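Long-range contacts in putative cytoplasmic protein (Salmonella typhimurium LT2, PDB 2Q02), which is of unknown function but binds zinc in a xylose isomerase-like TIM barrel and may act as an isomerase: residues 210-215 / 245-250; 13-18 / 249-254; 168-173 / 195-200. All blocks are in the same frame, centred on the assembly; numbering follows the deposited sequence. Where two conformers were deposited one is given.

Contact 1 of 3, residues 210-215 / 245-250; sequences LADEQR and EPFSSQ. With ZN (zinc ion), chain E.
Arg215 leaves its backbone with CG opposite the carbonyl carbon, then bends at chi3 (66°), a kink that swings its guanidinium to Glu245 across the contact. Glu245 answers with an almost fully extended chain. NH2 of Arg215 reaches OE1 of Glu245 at 3.1 Å in a salt bridge that is rather bent, with the donor above the carboxylate plane and the two flat groups nearly perpendicular. That same OE1 binds the zinc ion at 2.1 Å, while OE2 turns to Arg39.

On its way the guanidinium lies alongside Phe247, whose CD2 sits over the centre of one guanidinium face; the planes are 55° apart, so this is no flat stack, and NH1 of Arg215 comes within 3.4 Å of CE2 of Phe247. Asp212 covers part of one face of the Phe247 ring and also accepts from NH1 of Arg215 through OD1, at 3.2 Å and within the guanidinium plane. Salt bridges on NH1 and NH2 and the ring over one face limit the rotation of the guanidinium.

Backbone bonds close the other end. The carbonyl O of Arg215 takes two donors from opposite faces of its plane, N of Phe247 and N of Ser248, both 3.0 Å away. Beyond them the Glu213 carboxylate accepts from Ser249 on its syn side, N to OE1 at 3.0 Å. Ser248 OG forms an ST turn with N of Gln250.

These are the loops that follow strands 193-198 and 242-244 of the TIM barrel. Arg215 also donates to the zinc ligand Asp170 and to Ser199, which makes it a second-shell residue: it contacts two metal-bound carboxylates at once and is placed to hold them, and its positive charge would be expected to temper the negative charge gathered there.

Contact 2 of 3, residues 13-18 / 249-254; sequences RKIAPG and SQLASW
Ile15 and Leu251 meet where the first and last strands of the TIM barrel lie side by side: residues 13-18 follow strand 9-12, residues 249-254 follow strand 242-244, and each loop contains a short 3-10 turn. The two side chains run at about a right angle, so that the branch CD2 of Leu251 comes against CG1 of Ile15 at 4.1 Å. The other branch, CD1, points to the backbone instead and approaches the carbonyl O of Lys14 at 3.4 Å.

Trp254 crosses Ile15 at a similar steep angle, its CZ3 coming to 4.2 Å from the same CG1. Within its own loop Leu251 lays CD2 over the rim of one indole face, so the leucine branch touches the tryptophan and the isoleucine together. A chi1 of -160° sets CG1 of Ile15 opposite the backbone N, where it can reach both. Farther along, the Pro17 ring presents CG to CA of Ala252 at 3.9 Å.

This is ordinary apolar packing between two loops; Ile263 of helix 256-271 also touches Ile15, and Ile259 of that helix touches Trp254. What polar bonding joins the segments passes through one water, which donates to both: its O lies 3.2 Å from the carbonyl O of Ile15 and 2.9 Å from the carbonyl O of Leu251.

Contact 3 of 3, residues 168-173 / 195-200; sequences LLDTFH and LVHLSG. With ZN (zinc ion), chain E.
His197 meets Asp170 and Leu168 across neighbouring parallel strands of the TIM barrel, 166-170 and 193-198, and its side chain can be followed outward atom by atom. CB lies 3.2 Å from OD2 of Asp170. A chi1 of -84° turns the ring beside the backbone N, with CG coming to 3.6 Å from CD2 of Leu168. That methyl lies over the imidazole face in a CH-pi contact, 3.7 Å from the ring centroid. ND1 binds the zinc ion at 2.1 Å. CE1 is met by the second methyl, CD1 of Leu168. At the tip, NE2 is hydrogen-bonded to Glu37.

Asp170 approaches the ring at its edge, near the ring plane, with the carboxylate turned 81° from it. Its OD2 reaches the zinc at 2.0 Å and also accepts from Arg215, while OD1 caps the helix that begins at Thr171 through a weak bond from N of Phe172. One carboxylate thus serves metal and helix N-terminus.

The backbone sets the register. N of Leu169 donates to O of Leu195 at 2.9 Å, and N of His197 to O of Leu169 at 2.8 Å. The ladder continues past the strand end, where N of Thr171 donates to O of His197. Leu168, Asp170, Leu195 and His197 share one sheet face, Leu169 and Val196 the other, where Leu233 of helix 226-235 packs on both.

With zinc at ND1, a hydrogen bond at NE2 and leucine methyls over one face, the imidazole has little freedom to rotate. Glu139 and Glu245 add their carboxylates to the same metal, so the contact supplies two of the four protein residues that bind the zinc from two hydrogen-bonded strands, and the cation probably offsets the repulsion among the carboxylates.

Contacts 3 and 1 bring together three of the four zinc-binding residues: contact 3 gives Asp170 and His197 from neighbouring strands, contact 1 gives Glu245 from just after the next strand, and Glu139 completes the set. The centres of the two contacts are about 12 Å apart. OE1 of Glu245 stands 2.7 Å from ND1 of His197, while the N of Glu245 probably bonds to O of Leu198 at 2.7 Å. Contact 2 continues outward from contact 1, sharing Ser249 and Gln250, with CG of Pro246 3.6 Å from CG1 of Ile15. It does not touch contact 3; the nearest atom of the Lys14 side chain is about 9 Å from the zinc ion.

Contact 1 of 3, residues 210-215 / 245-250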
loop_
_atom_site.group_PDB
_atom_site.type_symbol
_atom_site.label_atom_id
_atom_site.label_comp_id
_atom_site.label_asym_id
_atom_site.label_seq_id
_atom_site.Cartn_x
_atom_site.Cartn_y
_atom_site.Cartn_z
ATOM N N LEU A 210 -16.694 9.014 -0.910
ATOM C CA LEU A 210 -15.979 8.015 -0.098
ATOM C C LEU A 210 -14.617 8.543 0.336
ATOM O O LEU A 210 -13.976 9.286 -0.408
ATOM C CB LEU A 210 -15.797 6.707 -0.872
ATOM C CG LEU A 210 -17.027 5.814 -1.043
ATOM C CD1 LEU A 210 -16.730 4.705 -2.013
ATOM C CD2 LEU A 210 -17.487 5.237 0.299
ATOM N N ALA A 211 -14.212 8.180 1.554
ATOM C CA ALA A 211 -12.896 8.525 2.129
ATOM C C ALA A 211 -12.302 7.298 2.837
ATOM O O ALA A 211 -12.979 6.287 3.007
ATOM C CB ALA A 211 -13.012 9.698 3.104
ATOM N N ASP A 212 -11.039 7.396 3.234
ATOM C CA ASP A 212 -10.336 6.295 3.900
ATOM C C ASP A 212 -11.033 5.781 5.167
ATOM O O ASP A 212 -10.924 4.592 5.486
ATOM C CB ASP A 212 -8.898 6.692 4.232
ATOM C CG ASP A 212 -8.032 6.847 2.992
ATOM O OD1 ASP A 212 -8.343 6.250 1.952
ATOM O OD2 ASP A 212 -7.034 7.580 3.047
ATOM N N GLU A 213 -11.761 6.649 5.862
ATOM C CA GLU A 213 -12.508 6.256 7.073
ATOM C C GLU A 213 -13.538 5.105 6.856
ATOM O O GLU A 213 -13.923 4.435 7.807
ATOM C CB GLU A 213 -13.191 7.505 7.675
ATOM C CG GLU A 213 -14.250 7.271 8.744
ATOM C CD GLU A 213 -13.762 6.456 9.934
ATOM O OE1 GLU A 213 -12.538 6.471 10.180
ATOM O OE2 GLU A 213 -14.605 5.810 10.623
ATOM N N GLN A 214 -13.981 4.899 5.614
ATOM C CA GLN A 214 -14.935 3.831 5.284
ATOM C C GLN A 214 -14.243 2.507 4.969
ATOM O O GLN A 214 -14.905 1.500 4.745
ATOM C CB GLN A 214 -15.795 4.224 4.078
ATOM C CG GLN A 214 -16.876 5.266 4.354
ATOM C CD GLN A 214 -16.335 6.688 4.435
ATOM O OE1 GLN A 214 -15.773 7.211 3.481
ATOM N NE2 GLN A 214 -16.508 7.310 5.575
ATOM N N ARG A 215 -12.918 2.504 4.946
ATOM C CA ARG A 215 -12.188 1.342 4.488
ATOM C C ARG A 215 -11.994 0.369 5.634
ATOM O O ARG A 215 -11.227 0.630 6.572
ATOM C CB ARG A 215 -10.846 1.735 3.863
ATOM C CG ARG A 215 -10.984 2.451 2.532
ATOM C CD ARG A 215 -9.695 3.038 2.099
ATOM N NE ARG A 215 -8.720 2.006 1.807
ATOM C CZ ARG A 215 -7.484 2.238 1.364
ATOM N NH1 ARG A 215 -7.051 3.486 1.146
ATOM N NH2 ARG A 215 -6.672 1.210 1.140
ATOM N N GLU A 245 -5.021 -3.490 3.782
ATOM C CA GLU A 245 -4.791 -2.114 4.266
ATOM C C GLU A 245 -6.122 -1.382 4.582
ATOM O O GLU A 245 -6.539 -0.483 3.867
ATOM C CB GLU A 245 -3.925 -1.305 3.270
ATOM C CG GLU A 245 -3.510 0.098 3.783
ATOM C CD GLU A 245 -2.995 1.037 2.689
ATOM O OE1 GLU A 245 -3.564 1.059 1.579
ATOM O OE2 GLU A 245 -2.029 1.787 2.936
ATOM N N PRO A 246 -6.794 -1.781 5.657
ATOM C CA PRO A 246 -7.904 -0.984 6.150
ATOM C C PRO A 246 -7.451 0.305 6.877
ATOM O O PRO A 246 -6.315 0.377 7.360
ATOM C CB PRO A 246 -8.592 -1.944 7.114
ATOM C CG PRO A 246 -7.507 -2.761 7.633
ATOM C CD PRO A 246 -6.589 -2.985 6.477
ATOM N N PHE A 247 -8.342 1.305 6.941
ATOM C CA PHE A 247 -8.061 2.623 7.578
ATOM C C PHE A 247 -9.072 3.086 8.650
ATOM O O PHE A 247 -8.779 4.002 9.429
ATOM C CB PHE A 247 -8.048 3.715 6.511
ATOM C CG PHE A 247 -6.743 3.906 5.855
ATOM C CD1 PHE A 247 -5.804 4.766 6.404
ATOM C CD2 PHE A 247 -6.457 3.258 4.657
ATOM C CE1 PHE A 247 -4.573 4.960 5.792
ATOM C CE2 PHE A 247 -5.240 3.450 4.022
ATOM C CZ PHE A 247 -4.291 4.308 4.593
ATOM N N SER A 248 -10.262 2.498 8.658
ATOM C CA SER A 248 -11.346 2.978 9.526
ATOM C C SER A 248 -10.973 3.100 11.004
ATOM O O SER A 248 -10.174 2.327 11.521
ATOM C CB SER A 248 -12.550 2.039 9.409
ATOM O OG SER A 248 -13.505 2.340 10.400
ATOM N N SER A 249 -11.584 4.054 11.688
ATOM C CA SER A 249 -11.445 4.188 13.140
ATOM C C SER A 249 -12.143 3.046 13.873
ATOM O O SER A 249 -11.894 2.820 15.053
ATOM C CB SER A 249 -12.014 5.529 13.617
ATOM O OG SER A 249 -13.417 5.590 13.428
ATOM N N GLN A 250 -13.040 2.341 13.183
ATOM C CA GLN A 250 -13.665 1.126 13.746
ATOM C C GLN A 250 -12.584 0.090 14.131
ATOM O O GLN A 250 -12.800 -0.749 14.998
ATOM C CB GLN A 250 -14.599 0.452 12.725
ATOM C CG GLN A 250 -15.958 1.125 12.413
ATOM C CD GLN A 250 -16.703 0.377 11.272
ATOM O OE1 GLN A 250 -17.035 -0.819 11.393
ATOM N NE2 GLN A 250 -16.928 1.075 10.154
HETATM ZN ZN ZN E . -2.902 1.819 -0.305
#

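Contact 2 of 3, residues 13-18 / 249-254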
loop_
_atom_site.group_PDB
_atom_site.type_symbol
_atom_site.label_atom_id
_atom_site.label_comp_id
_atom_site.label_asym_id
_atom_site.label_seq_id
_atom_site.Cartn_x
_atom_site.Cartn_y
_atom_site.Cartn_z
ATOM N N ARG A 13 0.283 -2.696 8.745
ATOM C CA ARG A 13 0.146 -2.345 10.158
ATOM C C ARG A 13 -1.026 -1.408 10.486
ATOM O O ARG A 13 -1.365 -1.265 11.661
ATOM C CB ARG A 13 1.444 -1.752 10.714
ATOM C CG ARG A 13 1.462 -1.711 12.232
ATOM C CD ARG A 13 2.685 -1.013 12.813
ATOM N NE ARG A 13 2.629 -0.980 14.287
ATOM C CZ ARG A 13 3.188 -0.049 15.056
ATOM N NH1 ARG A 13 3.874 0.947 14.517
ATOM N NH2 ARG A 13 3.064 -0.118 16.374
ATOM N N LYS A 14 -1.645 -0.776 9.479
ATOM C CA LYS A 14 -2.816 0.084 9.740
ATOM C C LYS A 14 -3.991 -0.671 10.362
ATOM O O LYS A 14 -4.843 -0.052 10.989
ATOM C CB LYS A 14 -3.293 0.804 8.470
ATOM C CG LYS A 14 -4.056 2.131 8.745
ATOM C CD LYS A 14 -3.105 3.314 8.902
ATOM C CE LYS A 14 -3.811 4.555 9.438
ATOM N NZ LYS A 14 -2.991 5.401 10.400
ATOM N N ILE A 15 -4.033 -1.997 10.174
ATOM C CA ILE A 15 -5.091 -2.855 10.743
ATOM C C ILE A 15 -5.020 -2.973 12.278
ATOM O O ILE A 15 -5.999 -3.332 12.923
ATOM C CB ILE A 15 -5.069 -4.276 10.078
ATOM C CG1 ILE A 15 -6.392 -5.006 10.259
ATOM C CG2 ILE A 15 -3.909 -5.133 10.590
ATOM C CD1 ILE A 15 -6.528 -6.220 9.353
ATOM N N ALA A 16 -3.869 -2.643 12.856
ATOM C CA ALA A 16 -3.632 -2.856 14.279
ATOM C C ALA A 16 -3.067 -1.623 14.977
ATOM O O ALA A 16 -1.942 -1.672 15.505
ATOM C CB ALA A 16 -2.688 -4.037 14.470
ATOM N N PRO A 17 -3.854 -0.531 15.025
ATOM C CA PRO A 17 -3.380 0.727 15.628
ATOM C C PRO A 17 -3.024 0.603 17.121
ATOM O O PRO A 17 -2.170 1.346 17.611
ATOM C CB PRO A 17 -4.570 1.681 15.446
ATOM C CG PRO A 17 -5.762 0.783 15.343
ATOM C CD PRO A 17 -5.242 -0.411 14.553
ATOM N N GLY A 18 -3.662 -0.329 17.826
ATOM C CA GLY A 18 -3.462 -0.472 19.258
ATOM C C GLY A 18 -2.320 -1.383 19.672
ATOM O O GLY A 18 -1.985 -1.449 20.842
ATOM N N SER A 249 -11.584 4.054 11.688
ATOM C CA SER A 249 -11.445 4.188 13.140
ATOM C C SER A 249 -12.143 3.046 13.873
ATOM O O SER A 249 -11.894 2.820 15.053
ATOM C CB SER A 249 -12.014 5.529 13.617
ATOM O OG SER A 249 -13.417 5.590 13.428
ATOM N N GLN A 250 -13.040 2.341 13.183
ATOM C CA GLN A 250 -13.665 1.126 13.746
ATOM C C GLN A 250 -12.584 0.090 14.131
ATOM O O GLN A 250 -12.800 -0.749 14.998
ATOM C CB GLN A 250 -14.599 0.452 12.725
ATOM C CG GLN A 250 -15.958 1.125 12.413
ATOM C CD GLN A 250 -16.703 0.377 11.272
ATOM O OE1 GLN A 250 -17.035 -0.819 11.393
ATOM N NE2 GLN A 250 -16.928 1.075 10.154
ATOM N N LEU A 251 -11.441 0.139 13.452
ATOM C CA LEU A 251 -10.330 -0.773 13.724
ATOM C C LEU A 251 -9.828 -0.703 15.164
ATOM O O LEU A 251 -9.520 -1.745 15.756
ATOM C CB LEU A 251 -9.147 -0.487 12.795
ATOM C CG LEU A 251 -9.346 -0.787 11.309
ATOM C CD1 LEU A 251 -8.210 -0.155 10.517
ATOM C CD2 LEU A 251 -9.410 -2.274 11.026
ATOM N N ALA A 252 -9.727 0.510 15.708
ATOM C CA ALA A 252 -9.221 0.712 17.077
ATOM C C ALA A 252 -9.984 -0.067 18.142
ATOM O O ALA A 252 -9.443 -0.353 19.196
ATOM C CB ALA A 252 -9.228 2.191 17.433
ATOM N N SER A 253 -11.240 -0.402 17.867
ATOM C CA SER A 253 -12.080 -1.134 18.819
ATOM C C SER A 253 -11.921 -2.668 18.760
ATOM O O SER A 253 -12.569 -3.393 19.528
ATOM C CB SER A 253 -13.554 -0.762 18.595
ATOM O OG SER A 253 -13.991 -1.126 17.287
ATOM N N TRP A 254 -11.066 -3.148 17.857
ATOM C CA TRP A 254 -10.860 -4.594 17.626
ATOM C C TRP A 254 -9.819 -5.220 18.571
ATOM O O TRP A 254 -8.690 -4.728 18.673
ATOM C CB TRP A 254 -10.373 -4.829 16.184
ATOM C CG TRP A 254 -11.352 -4.496 15.077
ATOM C CD1 TRP A 254 -12.554 -3.877 15.193
ATOM C CD2 TRP A 254 -11.176 -4.769 13.685
ATOM N NE1 TRP A 254 -13.149 -3.757 13.961
ATOM C CE2 TRP A 254 -12.321 -4.298 13.019
ATOM C CE3 TRP A 254 -10.159 -5.375 12.935
ATOM C CZ2 TRP A 254 -12.482 -4.408 11.641
ATOM C CZ3 TRP A 254 -10.316 -5.478 11.566
ATOM C CH2 TRP A 254 -11.472 -4.999 10.931
HETATM O O HOH W 1 -7.000 -3.235 15.942
#

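Contact 3 of 3, residues 168-173 / 195-200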
loop_
_atom_site.group_PDB
_atom_site.type_symbol
_atom_site.label_atom_id
_atom_site.label_comp_id
_atom_site.label_asym_id
_atom_site.label_seq_id
_atom_site.Cartn_x
_atom_site.Cartn_y
_atom_site.Cartn_z
ATOM N N LEU A 168 1.773 0.819 -7.252
ATOM C CA LEU A 168 1.055 0.179 -6.175
ATOM C C LEU A 168 -0.456 0.322 -6.462
ATOM O O LEU A 168 -1.026 1.425 -6.412
ATOM C CB LEU A 168 1.430 0.847 -4.856
ATOM C CG LEU A 168 1.093 0.059 -3.605
ATOM C CD1 LEU A 168 1.613 0.832 -2.365
ATOM C CD2 LEU A 168 -0.427 -0.272 -3.508
ATOM N N LEU A 169 -1.083 -0.800 -6.796
ATOM C CA LEU A 169 -2.485 -0.801 -7.131
ATOM C C LEU A 169 -3.303 -0.997 -5.841
ATOM O O LEU A 169 -3.245 -2.036 -5.191
ATOM C CB LEU A 169 -2.767 -1.902 -8.164
ATOM C CG LEU A 169 -4.041 -1.810 -9.009
ATOM C CD1 LEU A 169 -4.049 -2.998 -9.949
ATOM C CD2 LEU A 169 -5.327 -1.775 -8.178
ATOM N N ASP A 170 -4.068 0.010 -5.485
ATOM C CA ASP A 170 -4.918 -0.050 -4.317
ATOM C C ASP A 170 -6.400 -0.143 -4.766
ATOM O O ASP A 170 -6.898 0.740 -5.475
ATOM C CB ASP A 170 -4.634 1.201 -3.517
ATOM C CG ASP A 170 -5.297 1.203 -2.201
ATOM O OD1 ASP A 170 -6.520 0.987 -2.177
ATOM O OD2 ASP A 170 -4.591 1.437 -1.204
ATOM N N THR A 171 -7.094 -1.222 -4.390
ATOM C CA THR A 171 -8.443 -1.480 -4.924
ATOM C C THR A 171 -9.445 -0.357 -4.609
ATOM O O THR A 171 -10.353 -0.108 -5.393
ATOM C CB THR A 171 -9.043 -2.781 -4.408
ATOM O OG1 THR A 171 -9.060 -2.751 -2.976
ATOM C CG2 THR A 171 -8.252 -3.989 -4.920
ATOM N N PHE A 172 -9.276 0.305 -3.471
ATOM C CA PHE A 172 -10.086 1.465 -3.128
ATOM C C PHE A 172 -9.838 2.617 -4.095
ATOM O O PHE A 172 -10.786 3.278 -4.567
ATOM C CB PHE A 172 -9.773 1.920 -1.704
ATOM C CG PHE A 172 -10.381 3.247 -1.329
ATOM C CD1 PHE A 172 -9.691 4.432 -1.542
ATOM C CD2 PHE A 172 -11.630 3.306 -0.706
ATOM C CE1 PHE A 172 -10.256 5.667 -1.153
ATOM C CE2 PHE A 172 -12.190 4.525 -0.309
ATOM C CZ PHE A 172 -11.504 5.703 -0.525
ATOM N N HIS A 173 -8.562 2.873 -4.361
ATOM C CA HIS A 173 -8.201 3.990 -5.232
ATOM C C HIS A 173 -8.589 3.719 -6.684
ATOM O O HIS A 173 -9.006 4.641 -7.384
ATOM C CB HIS A 173 -6.741 4.417 -5.043
ATOM C CG HIS A 173 -6.488 5.011 -3.693
ATOM N ND1 HIS A 173 -7.098 6.177 -3.271
ATOM C CD2 HIS A 173 -5.737 4.581 -2.652
ATOM C CE1 HIS A 173 -6.711 6.450 -2.034
ATOM N NE2 HIS A 173 -5.880 5.502 -1.639
ATOM N N LEU A 195 2.806 -4.045 -6.077
ATOM C CA LEU A 195 2.063 -4.467 -4.903
ATOM C C LEU A 195 0.602 -4.128 -5.080
ATOM O O LEU A 195 0.264 -3.233 -5.855
ATOM C CB LEU A 195 2.612 -3.755 -3.693
ATOM C CG LEU A 195 1.995 -4.007 -2.333
ATOM C CD1 LEU A 195 2.223 -5.412 -1.942
ATOM C CD2 LEU A 195 2.629 -3.056 -1.307
ATOM N N VAL A 196 -0.260 -4.858 -4.377
ATOM C CA VAL A 196 -1.694 -4.556 -4.371
ATOM C C VAL A 196 -2.175 -4.384 -2.934
ATOM O O VAL A 196 -1.807 -5.175 -2.059
ATOM C CB VAL A 196 -2.535 -5.645 -5.093
ATOM C CG1 VAL A 196 -4.002 -5.330 -5.009
ATOM C CG2 VAL A 196 -2.096 -5.772 -6.565
ATOM N N HIS A 197 -2.957 -3.321 -2.712
ATOM C CA HIS A 197 -3.551 -3.004 -1.425
ATOM C C HIS A 197 -5.055 -3.301 -1.500
ATOM O O HIS A 197 -5.765 -2.767 -2.373
ATOM C CB HIS A 197 -3.357 -1.526 -1.054
ATOM C CG HIS A 197 -2.042 -1.210 -0.410
ATOM N ND1 HIS A 197 -1.684 0.070 -0.065
ATOM C CD2 HIS A 197 -0.993 -1.996 -0.067
ATOM C CE1 HIS A 197 -0.478 0.063 0.475
ATOM N NE2 HIS A 197 -0.034 -1.179 0.483
ATOM N N LEU A 198 -5.524 -4.152 -0.581
ATOM C CA LEU A 198 -6.898 -4.600 -0.531
ATOM C C LEU A 198 -7.532 -4.047 0.744
ATOM O O LEU A 198 -6.878 -3.897 1.798
ATOM C CB LEU A 198 -6.992 -6.132 -0.524
ATOM C CG LEU A 198 -6.353 -6.974 -1.641
ATOM C CD1 LEU A 198 -6.457 -8.488 -1.319
ATOM C CD2 LEU A 198 -6.986 -6.664 -2.976
ATOM N N SER A 199 -8.809 -3.705 0.602
ATOM C CA SER A 199 -9.667 -3.312 1.702
ATOM C C SER A 199 -11.056 -3.265 1.115
ATOM O O SER A 199 -11.215 -3.130 -0.107
ATOM C CB SER A 199 -9.275 -1.960 2.308
ATOM O OG SER A 199 -9.856 -0.881 1.624
ATOM N N GLY A 200 -12.049 -3.416 1.979
ATOM C CA GLY A 200 -13.433 -3.393 1.558
ATOM C C GLY A 200 -14.119 -2.165 2.107
ATOM O O GLY A 200 -13.665 -1.590 3.091
HETATM ZN ZN ZN E . -2.902 1.819 -0.305
#